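Local coordinates for putative oxidoreductase FAD-binding subunit (Sulfolobus tokodaii, PDB 4ZOH), which probably serves as the flavin-carrying subunit of a molybdenum-hydroxylase-type oxidoreductase, holding FAD for electron transfer, at residues P4-V9 with S48-I53; E16-L21 with G158-E163. All blocks are in the same frame, centred on the assembly; numbering follows the deposited sequence.

Contact 1. Residues P4-V9 with S48-I53; sequences PKFGYV and SYIVEI
I50 meets two aromatic side chains of 4-9, each with a different branch. Its CG1 lies over one face of the F6 ring, 3.9 Å from the centroid and offset toward the rim, a CH-pi contact. CG2 turns instead to Y8, reaching CE1 at 3.8 Å. F6 takes this place because CG stands between the backbone N and the carbonyl carbon (chi1 54°), which swings the ring over I50. The Y8 ring continues along the strand to E52, whose extended chain brings OE1 to the ring's edge, in its plane, with the carboxylate turned 73° from the ring. Y8 OH donates to OE1 in a hydrogen bond modelled at only 2.4 Å, a length to be taken with caution; E52 OE2 forms a salt bridge with R55. On the opposite face of the sheet, which carries V9, Y49 and V51, V9 CG2 packs on Y49 CD1 at 4.0 Å and, more loosely, on V51 CG2. Y49 CD1 lies close to the backbone of G7, where any CB would collide with CE1 of that ring. Four backbone hydrogen bonds join the strands, running from G7 N to S48 O (2.8 Å) through to the one from E52 N to V9 O. Strands 7-10 and 49-52 are thus the outermost strand within this chain and the central one of a small parallel sheet, extended antiparallel at Y8 and V9 by another protein's chain, in a two-part alpha/beta FAD-binding domain, as in the xanthine dehydrogenase family.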
loop_
_atom_site.group_PDB
_atom_site.type_symbol
_atom_site.label_atom_id
_atom_site.label_comp_id
_atom_site.label_asym_id
_atom_site.label_seq_id
_atom_site.Cartn_x
_atom_site.Cartn_y
_atom_site.Cartn_z
ATOM N N PRO B 4 26.246 -3.617 13.065
ATOM C CA PRO B 4 26.018 -4.866 13.758
ATOM C C PRO B 4 25.292 -4.550 15.073
ATOM O O PRO B 4 25.205 -3.367 15.492
ATOM C CB PRO B 4 27.464 -5.423 14.022
ATOM C CG PRO B 4 28.341 -4.228 13.998
ATOM C CD PRO B 4 27.631 -3.108 13.257
ATOM N N LYS B 5 24.770 -5.598 15.734
ATOM C CA LYS B 5 24.076 -5.404 17.044
ATOM C C LYS B 5 25.096 -5.016 18.061
ATOM O O LYS B 5 26.177 -5.580 18.066
ATOM C CB LYS B 5 23.405 -6.687 17.533
ATOM C CG LYS B 5 22.417 -7.261 16.535
ATOM C CD LYS B 5 21.433 -8.219 17.199
ATOM C CE LYS B 5 20.603 -8.806 16.080
ATOM N NZ LYS B 5 19.661 -9.805 16.602
ATOM N N PHE B 6 24.725 -4.121 18.968
ATOM C CA PHE B 6 25.579 -3.755 20.029
ATOM C C PHE B 6 24.681 -3.233 21.151
ATOM O O PHE B 6 23.530 -2.839 20.899
ATOM C CB PHE B 6 26.624 -2.716 19.567
ATOM C CG PHE B 6 26.028 -1.477 18.897
ATOM C CD1 PHE B 6 25.350 -0.508 19.644
ATOM C CD2 PHE B 6 26.145 -1.301 17.488
ATOM C CE1 PHE B 6 24.811 0.610 19.008
ATOM C CE2 PHE B 6 25.631 -0.167 16.851
ATOM C CZ PHE B 6 24.982 0.790 17.606
ATOM N N GLY B 7 25.177 -3.285 22.389
ATOM C CA GLY B 7 24.494 -2.695 23.498
ATOM C C GLY B 7 24.791 -1.214 23.541
ATOM O O GLY B 7 25.671 -0.736 22.840
ATOM N N TYR B 8 24.070 -0.496 24.385
ATOM C CA TYR B 8 24.147 0.928 24.469
ATOM C C TYR B 8 23.972 1.364 25.910
ATOM O O TYR B 8 23.118 0.812 26.643
ATOM C CB TYR B 8 22.995 1.540 23.665
ATOM C CG TYR B 8 23.125 3.009 23.257
ATOM C CD1 TYR B 8 23.838 3.365 22.107
ATOM C CD2 TYR B 8 22.499 4.004 23.972
ATOM C CE1 TYR B 8 23.916 4.691 21.688
ATOM C CE2 TYR B 8 22.576 5.328 23.572
ATOM C CZ TYR B 8 23.296 5.640 22.421
ATOM O OH TYR B 8 23.378 6.911 21.992
ATOM N N VAL B 9 24.720 2.412 26.280
ATOM C CA VAL B 9 24.761 2.954 27.656
ATOM C C VAL B 9 24.521 4.433 27.603
ATOM O O VAL B 9 25.188 5.142 26.820
ATOM C CB VAL B 9 26.167 2.769 28.289
ATOM C CG1 VAL B 9 26.187 3.213 29.744
ATOM C CG2 VAL B 9 26.652 1.343 28.138
ATOM N N SER B 48 30.970 -4.130 21.866
ATOM C CA SER B 48 29.949 -4.783 22.659
ATOM C C SER B 48 28.943 -3.732 23.047
ATOM O O SER B 48 27.742 -4.003 23.115
ATOM C CB SER B 48 30.582 -5.383 23.917
ATOM O OG SER B 48 31.453 -4.432 24.528
ATOM N N TYR B 49 29.452 -2.525 23.329
ATOM C CA TYR B 49 28.625 -1.428 23.755
ATOM C C TYR B 49 29.058 -0.116 23.106
ATOM O O TYR B 49 30.224 0.133 22.891
ATOM C CB TYR B 49 28.662 -1.271 25.283
ATOM C CG TYR B 49 27.962 -2.386 26.042
ATOM C CD1 TYR B 49 26.620 -2.254 26.432
ATOM C CD2 TYR B 49 28.646 -3.563 26.403
ATOM C CE1 TYR B 49 25.974 -3.275 27.130
ATOM C CE2 TYR B 49 28.007 -4.584 27.112
ATOM C CZ TYR B 49 26.674 -4.435 27.472
ATOM O OH TYR B 49 26.031 -5.441 28.174
ATOM N N ILE B 50 28.100 0.728 22.816
ATOM C CA ILE B 50 28.416 2.089 22.516
ATOM C C ILE B 50 27.989 2.879 23.765
ATOM O O ILE B 50 26.854 2.737 24.237
ATOM C CB ILE B 50 27.656 2.555 21.245
ATOM C CG1 ILE B 50 28.180 1.864 19.978
ATOM C CG2 ILE B 50 27.624 4.078 21.132
ATOM C CD1 ILE B 50 29.670 1.974 19.727
ATOM N N VAL B 51 28.881 3.725 24.275
ATOM C CA VAL B 51 28.582 4.545 25.456
ATOM C C VAL B 51 28.337 5.990 25.009
ATOM O O VAL B 51 29.219 6.619 24.392
ATOM C CB VAL B 51 29.775 4.470 26.448
ATOM C CG1 VAL B 51 29.548 5.294 27.708
ATOM C CG2 VAL B 51 30.169 3.022 26.702
ATOM N N GLU B 52 27.177 6.536 25.360
ATOM C CA GLU B 52 26.808 7.863 24.851
ATOM C C GLU B 52 27.363 8.979 25.752
ATOM O O GLU B 52 26.951 9.107 26.879
ATOM C CB GLU B 52 25.269 7.993 24.605
ATOM C CG GLU B 52 24.832 9.377 24.167
ATOM C CD GLU B 52 23.337 9.550 24.011
ATOM O OE1 GLU B 52 22.618 8.695 23.417
ATOM O OE2 GLU B 52 22.870 10.584 24.457
ATOM N N ILE B 53 28.263 9.799 25.234
ATOM C CA ILE B 53 28.859 10.871 26.063
ATOM C C ILE B 53 28.312 12.219 25.691
ATOM O O ILE B 53 28.553 13.182 26.381
ATOM C CB ILE B 53 30.403 10.830 26.061
ATOM C CG1 ILE B 53 30.975 11.109 24.656
ATOM C CG2 ILE B 53 30.897 9.477 26.598
ATOM C CD1 ILE B 53 32.450 11.506 24.688
#

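Contact 2. Residues E16-L21 with G158-E163; sequences EALEFL and GELVTE. With FAD (flavin-adenine dinucleotide), chain H.
L160 is wedged between L18 and L21 of the helix and the adenine of FAD, and its CB, CG and CD2 in turn meet the helix and the base. CB is the first to meet the cofactor, 3.7 Å from FAD N1A. With CG beside the backbone N and anti to the carbonyl carbon (chi1 -63°), the branch point comes between helix and base: CG is 4.2 Å from L18 CD2. Of the two methyls, CD2 does the touching: it meets L21 CD1 at 3.9 Å on the helix side, the two leucines crossing at about a right angle, while it also lies 3.5 Å from FAD N1A. The strand that starts here belongs to the five-stranded antiparallel sheet, the second half of the FAD-binding domain, whereas the helix covers the small parallel sheet of the first, and the adenine is held at their junction. Cut back to an alanine, L160 would no longer fill the space between L18, L21 and the base, and the adenine would probably be freer to shift against its polar contacts. Those contacts come from the V161 backbone: FAD N6A donates to V161 O over 3.0 Å in a nearly straight bond (170°), while V161 N gives N1A only a weak, bent one. Just beyond, T162 and E163 both face K131 in a classic beta bulge. Upstream, at G158, the packing is tight, for L18 CD2 presses to 3.1 Å from G158 O. Glycine suits this turn, since at its positive phi (99°) a CB would be jammed against the preceding carbonyl oxygen.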
loop_
_atom_site.group_PDB
_atom_site.type_symbol
_atom_site.label_atom_id
_atom_site.label_comp_id
_atom_site.label_asym_id
_atom_site.label_seq_id
_atom_site.Cartn_x
_atom_site.Cartn_y
_atom_site.Cartn_z
ATOM N N GLU B 16 30.338 7.930 35.608
ATOM C CA GLU B 16 29.716 6.693 35.155
ATOM C C GLU B 16 30.250 6.258 33.812
ATOM O O GLU B 16 30.612 5.060 33.636
ATOM C CB GLU B 16 28.200 6.817 35.120
ATOM C CG GLU B 16 27.533 6.221 36.332
ATOM C CD GLU B 16 26.090 6.658 36.496
ATOM O OE1 GLU B 16 25.384 6.875 35.477
ATOM O OE2 GLU B 16 25.655 6.774 37.664
ATOM N N ALA B 17 30.315 7.209 32.865
ATOM C CA ALA B 17 30.843 6.840 31.513
ATOM C C ALA B 17 32.220 6.165 31.618
ATOM O O ALA B 17 32.426 5.057 31.069
ATOM C CB ALA B 17 30.883 8.049 30.560
ATOM N N LEU B 18 33.137 6.819 32.365
ATOM C CA LEU B 18 34.515 6.321 32.540
ATOM C C LEU B 18 34.539 4.887 33.084
ATOM O O LEU B 18 35.211 4.022 32.540
ATOM C CB LEU B 18 35.336 7.299 33.403
ATOM C CG LEU B 18 35.507 8.675 32.728
ATOM C CD1 LEU B 18 35.624 9.821 33.706
ATOM C CD2 LEU B 18 36.667 8.652 31.743
ATOM N N GLU B 19 33.755 4.633 34.129
ATOM C CA GLU B 19 33.723 3.313 34.775
ATOM C C GLU B 19 33.265 2.203 33.820
ATOM O O GLU B 19 33.904 1.121 33.693
ATOM C CB GLU B 19 32.813 3.405 35.994
ATOM C CG GLU B 19 33.219 2.507 37.129
ATOM C CD GLU B 19 32.042 1.721 37.656
ATOM O OE1 GLU B 19 30.911 2.266 37.661
ATOM O OE2 GLU B 19 32.245 0.551 38.042
ATOM N N PHE B 20 32.167 2.481 33.106
ATOM C CA PHE B 20 31.680 1.512 32.118
ATOM C C PHE B 20 32.754 1.209 31.093
ATOM O O PHE B 20 32.958 0.034 30.764
ATOM C CB PHE B 20 30.387 1.926 31.419
ATOM C CG PHE B 20 29.724 0.773 30.702
ATOM C CD1 PHE B 20 28.667 0.087 31.294
ATOM C CD2 PHE B 20 30.203 0.323 29.444
ATOM C CE1 PHE B 20 28.078 -0.992 30.639
ATOM C CE2 PHE B 20 29.617 -0.757 28.793
ATOM C CZ PHE B 20 28.549 -1.411 29.394
ATOM N N LEU B 21 33.445 2.254 30.620
ATOM C CA LEU B 21 34.541 2.077 29.646
ATOM C C LEU B 21 35.750 1.332 30.210
ATOM O O LEU B 21 36.361 0.515 29.484
ATOM C CB LEU B 21 34.986 3.411 29.045
ATOM C CG LEU B 21 33.931 3.988 28.112
ATOM C CD1 LEU B 21 34.156 5.495 27.917
ATOM C CD2 LEU B 21 33.870 3.194 26.812
ATOM N N GLY B 158 39.252 3.091 29.667
ATOM C CA GLY B 158 38.948 3.933 30.808
ATOM C C GLY B 158 39.078 5.450 30.587
ATOM O O GLY B 158 38.603 6.264 31.422
ATOM N N GLU B 159 39.709 5.893 29.497
ATOM C CA GLU B 159 39.870 7.382 29.415
ATOM C C GLU B 159 39.261 8.111 28.239
ATOM O O GLU B 159 39.147 7.562 27.169
ATOM C CB GLU B 159 41.318 7.815 29.650
ATOM C CG GLU B 159 42.341 6.771 29.290
ATOM C CD GLU B 159 43.768 7.258 29.436
ATOM O OE1 GLU B 159 44.542 7.021 28.477
ATOM O OE2 GLU B 159 44.098 7.870 30.487
ATOM N N LEU B 160 38.884 9.364 28.462
ATOM C CA LEU B 160 38.380 10.215 27.430
ATOM C C LEU B 160 39.151 11.527 27.330
ATOM O O LEU B 160 39.398 12.172 28.333
ATOM C CB LEU B 160 36.899 10.559 27.712
ATOM C CG LEU B 160 35.906 9.363 27.704
ATOM C CD1 LEU B 160 34.571 9.821 28.258
ATOM C CD2 LEU B 160 35.757 8.726 26.323
ATOM N N VAL B 161 39.406 11.982 26.106
ATOM C CA VAL B 161 39.678 13.392 25.875
ATOM C C VAL B 161 38.577 14.299 26.414
ATOM O O VAL B 161 37.387 14.174 26.050
ATOM C CB VAL B 161 39.897 13.641 24.376
ATOM C CG1 VAL B 161 40.227 15.119 24.094
ATOM C CG2 VAL B 161 40.974 12.696 23.865
ATOM N N THR B 162 38.944 15.260 27.249
ATOM C CA THR B 162 37.938 16.167 27.732
ATOM C C THR B 162 38.156 17.593 27.254
ATOM O O THR B 162 37.181 18.426 27.279
ATOM C CB THR B 162 37.843 16.157 29.279
ATOM O OG1 THR B 162 39.157 16.292 29.854
ATOM C CG2 THR B 162 37.230 14.867 29.756
ATOM N N GLU B 163 39.398 17.881 26.820
ATOM C CA GLU B 163 39.807 19.280 26.509
ATOM C C GLU B 163 40.988 19.367 25.594
ATOM O O GLU B 163 41.913 18.563 25.672
ATOM C CB GLU B 163 40.088 20.078 27.769
ATOM C CG GLU B 163 40.266 21.570 27.587
ATOM C CD GLU B 163 40.527 22.228 28.939
ATOM O OE1 GLU B 163 41.605 21.997 29.514
ATOM O OE2 GLU B 163 39.658 22.956 29.451
HETATM P PA FAD H . 32.759 9.980 16.767
HETATM O O1A FAD H . 32.485 9.418 15.413
HETATM O O2A FAD H . 31.712 10.060 17.794
HETATM O O5B FAD H . 33.935 9.193 17.430
HETATM C C5B FAD H . 35.135 8.890 16.655
HETATM C C4B FAD H . 36.166 8.045 17.589
HETATM O O4B FAD H . 36.524 8.759 18.840
HETATM C C3B FAD H . 35.448 6.791 18.073
HETATM O O3B FAD H . 36.360 5.721 18.090
HETATM C C2B FAD H . 34.914 7.144 19.481
HETATM O O2B FAD H . 34.731 6.015 20.344
HETATM C C1B FAD H . 36.017 7.985 20.025
HETATM N N9A FAD H . 35.735 9.194 20.789
HETATM C C8A FAD H . 34.875 10.174 20.519
HETATM N N7A FAD H . 35.009 11.151 21.445
HETATM C C5A FAD H . 35.985 10.765 22.303
HETATM C C6A FAD H . 36.583 11.350 23.439
HETATM N N6A FAD H . 36.160 12.554 23.815
HETATM N N1A FAD H . 37.548 10.687 24.102
HETATM C C2A FAD H . 38.024 9.490 23.669
HETATM N N3A FAD H . 37.470 8.910 22.600
HETATM C C4A FAD H . 36.454 9.522 21.891
HETATM N N1 FAD H . 37.051 15.068 9.009
HETATM C C2 FAD H . 38.072 15.914 8.585
HETATM O O2 FAD H . 39.003 16.138 9.332
HETATM N N3 FAD H . 38.037 16.495 7.354
HETATM C C4 FAD H . 37.017 16.245 6.498
HETATM O O4 FAD H . 37.012 16.835 5.413
HETATM C C4X FAD H . 35.990 15.363 6.898
HETATM N N5 FAD H . 34.948 15.111 6.033
HETATM C C5X FAD H . 33.930 14.199 6.443
HETATM C C6 FAD H . 32.918 13.905 5.536
HETATM C C7 FAD H . 31.879 13.038 5.911
HETATM C C7M FAD H . 30.787 12.765 4.853
HETATM C C8 FAD H . 31.885 12.443 7.189
HETATM C C8M FAD H . 30.791 11.448 7.664
HETATM C C9 FAD H . 32.936 12.700 8.088
HETATM C C9A FAD H . 33.945 13.595 7.720
HETATM N N10 FAD H . 35.018 13.889 8.589
HETATM C C10 FAD H . 36.016 14.781 8.151
HETATM C "C1'" FAD H . 35.127 13.301 9.920
HETATM C "C2'" FAD H . 34.382 14.152 10.967
HETATM O "O2'" FAD H . 35.162 15.342 11.206
HETATM C "C3'" FAD H . 34.102 13.372 12.282
HETATM O "O3'" FAD H . 33.136 14.158 12.985
HETATM C "C4'" FAD H . 35.329 13.197 13.162
HETATM O "O4'" FAD H . 36.359 12.596 12.377
HETATM C "C5'" FAD H . 35.041 12.318 14.398
HETATM O "O5'" FAD H . 34.434 13.205 15.375
HETATM P P FAD H . 33.054 12.820 16.032
HETATM O O1P FAD H . 32.812 13.757 17.169
HETATM O O2P FAD H . 31.996 12.724 15.000
HETATM O O3P FAD H . 33.474 11.412 16.611
#

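How the contacts relate
Contacts 1 and 2, their centres 14 Å apart, meet through the helix that follows strand 7-10 directly and, in a beta-alpha-beta crossover, leads on to strand 28-30. F20, on the side of that helix turned from L160, pushes its CZ to 3.5 Å from Y49 CG and 3.6 Å from V9 CG2. L21 serves both contacts: its CD2 lies 3.7 Å from V51 CG2, while its CD1 packs on L160, which in turn touches the adenine. The FAD pocket is shared unequally. Contact 2 grips the adenine itself, whereas contact 1 reaches FAD through I53, with the I50 side chain about 7 Å away. P29, touched by I53, L21 and L160, joins the two; its carbonyl also hydrogen-bonds FAD.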